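Local coordinates for SIRV coat protein (Sulfolobus islandicus rudivirus 1 variant YNP, PDB 3F2E) that probably helps form the protein coat around the genome of a rod-shaped archaeal virus, this being the helical C-terminal domain of its coat protein, at residues 37-42 and 80-85. Numbering follows the deposited sequence.
Sequences LKVARA and IITGSP
Ala40, about two thirds of the way along helix 29-46, lies nearest Ile81 in the backbone, one residue before the end of helix 71-82, with their CA atoms 6.6 Å apart. The contact is small and wholly apolar, made by methyl groups of Val39, Ala40, Ile81 and Thr82 and by the Ala40 CA. Ile81 points toward helix 29-46 and presents its CG2 branch. That methyl sits anti to the backbone N of Ile81. Ile81 CG2 rests 4.1 Å from Ala40 CA and is equally close to Ala40 CB. The small alanine lets the isoleucine branch settle on the helix itself. The Ala40 side chain also touches Val11 of helix 9-22. Val39 is buried and also points across. Its CG1 lies anti to the backbone N (chi1 172°) and reaches Thr82 CG2 at 3.8 Å, the closest approach between the two segments. The Val39 and Thr82 side chains cross at about a right angle. Val39 CG1 also lies 4.3 Å from Ile81 CG2, and this links the two pairs into one patch.

Thr82 divides its duties between its two branches. CG2 serves the packing, while OG1 serves the helix end. Thr82 OG1 is hydrogen-bonded to Thr78 O, one turn back, and accepts from Ser84 N at 3.2 Å with an N-H...O angle of 161°. These two bonds probably hold the side-chain rotation that sets CG2 against Val39. Gly83 leaves the helix with positive phi (101°), and the chain turns off toward Pro85, whose O is hydrogen-bonded to Lys60 NZ, on helix 50-67. The arrangement is apolar packing between two helices of a four-helix bundle, with an ST turn where helix 71-82 ends.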
loop_
_atom_site.group_PDB
_atom_site.type_symbol
_atom_site.label_atom_id
_atom_site.label_comp_id
_atom_site.label_asym_id
_atom_site.label_seq_id
_atom_site.Cartn_x
_atom_site.Cartn_y
_atom_site.Cartn_z
ATOM N N LEU A 37 3.807 3.297 -3.205
ATOM C CA LEU A 37 5.230 3.531 -3.461
ATOM C C LEU A 37 6.062 3.365 -2.185
ATOM O O LEU A 37 7.155 2.779 -2.207
ATOM C CB LEU A 37 5.444 4.920 -4.064
ATOM C CG LEU A 37 6.902 5.283 -4.358
ATOM C CD1 LEU A 37 7.573 4.212 -5.212
ATOM C CD2 LEU A 37 6.993 6.650 -5.025
ATOM N N LYS A 38 5.542 3.873 -1.072
ATOM C CA LYS A 38 6.246 3.734 0.205
ATOM C C LYS A 38 6.335 2.269 0.650
ATOM O O LYS A 38 7.366 1.827 1.167
ATOM C CB LYS A 38 5.601 4.610 1.284
ATOM C CG LYS A 38 5.784 6.111 1.051
ATOM C CD LYS A 38 5.277 6.921 2.238
ATOM C CE LYS A 38 5.359 8.410 1.959
ATOM N NZ LYS A 38 6.758 8.837 1.683
ATOM N N VAL A 39 5.260 1.510 0.446
ATOM C CA VAL A 39 5.289 0.085 0.774
ATOM C C VAL A 39 6.321 -0.645 -0.100
ATOM O O VAL A 39 7.118 -1.446 0.396
ATOM C CB VAL A 39 3.887 -0.563 0.644
ATOM C CG1 VAL A 39 3.977 -2.082 0.795
ATOM C CG2 VAL A 39 2.928 0.034 1.682
ATOM N N ALA A 40 6.322 -0.350 -1.398
ATOM C CA ALA A 40 7.266 -0.988 -2.318
ATOM C C ALA A 40 8.723 -0.685 -1.952
ATOM O O ALA A 40 9.568 -1.587 -1.945
ATOM C CB ALA A 40 6.970 -0.578 -3.764
ATOM N N ARG A 41 9.009 0.578 -1.643
ATOM C CA ARG A 41 10.361 0.973 -1.238
ATOM C C ARG A 41 10.800 0.272 0.046
ATOM O O ARG A 41 11.952 -0.158 0.167
ATOM C CB ARG A 41 10.465 2.489 -1.073
ATOM C CG ARG A 41 10.751 3.223 -2.366
ATOM C CD ARG A 41 11.522 4.498 -2.089
ATOM N NE ARG A 41 10.746 5.390 -1.245
ATOM C CZ ARG A 41 9.984 6.372 -1.710
ATOM N NH1 ARG A 41 9.304 7.133 -0.866
ATOM N NH2 ARG A 41 9.909 6.595 -3.016
ATOM N N ALA A 42 9.883 0.168 1.006
ATOM C CA ALA A 42 10.165 -0.531 2.256
ATOM C C ALA A 42 10.469 -2.009 2.009
ATOM O O ALA A 42 11.414 -2.560 2.575
ATOM C CB ALA A 42 9.004 -0.385 3.224
ATOM N N ILE A 80 -1.375 -6.608 -3.161
ATOM C CA ILE A 80 -0.957 -6.732 -4.560
ATOM C C ILE A 80 0.541 -6.445 -4.711
ATOM O O ILE A 80 1.201 -6.970 -5.605
ATOM C CB ILE A 80 -1.835 -5.866 -5.513
ATOM C CG1 ILE A 80 -1.734 -6.387 -6.951
ATOM C CG2 ILE A 80 -1.471 -4.391 -5.425
ATOM C CD1 ILE A 80 -2.827 -5.874 -7.876
ATOM N N ILE A 81 1.084 -5.639 -3.804
ATOM C CA ILE A 81 2.507 -5.315 -3.841
ATOM C C ILE A 81 3.403 -6.363 -3.167
ATOM O O ILE A 81 4.454 -6.725 -3.711
ATOM C CB ILE A 81 2.780 -3.915 -3.243
ATOM C CG1 ILE A 81 2.092 -2.841 -4.087
ATOM C CG2 ILE A 81 4.283 -3.646 -3.175
ATOM C CD1 ILE A 81 2.113 -1.452 -3.458
ATOM N N THR A 82 2.979 -6.869 -2.009
ATOM C CA THR A 82 3.812 -7.775 -1.207
ATOM C C THR A 82 3.402 -9.247 -1.240
ATOM O O THR A 82 4.208 -10.120 -0.910
ATOM C CB THR A 82 3.836 -7.359 0.282
ATOM O OG1 THR A 82 2.587 -7.698 0.897
ATOM C CG2 THR A 82 4.096 -5.873 0.425
ATOM N N GLY A 83 2.149 -9.518 -1.603
ATOM C CA GLY A 83 1.615 -10.871 -1.575
ATOM C C GLY A 83 0.736 -11.185 -0.370
ATOM O O GLY A 83 0.113 -12.250 -0.308
ATOM N N SER A 84 0.692 -10.260 0.591
ATOM C CA SER A 84 -0.097 -10.418 1.817
ATOM C C SER A 84 -0.743 -9.082 2.186
ATOM O O SER A 84 -0.105 -8.040 2.059
ATOM C CB SER A 84 0.801 -10.884 2.970
ATOM O OG SER A 84 0.158 -10.742 4.231
ATOM N N PRO A 85 -2.012 -9.104 2.628
ATOM C CA PRO A 85 -2.718 -7.871 2.999
ATOM C C PRO A 85 -2.096 -7.207 4.216
ATOM O O PRO A 85 -2.277 -6.002 4.422
ATOM C CB PRO A 85 -4.123 -8.371 3.354
ATOM C CG PRO A 85 -3.915 -9.822 3.708
ATOM C CD PRO A 85 -2.899 -10.276 2.717
#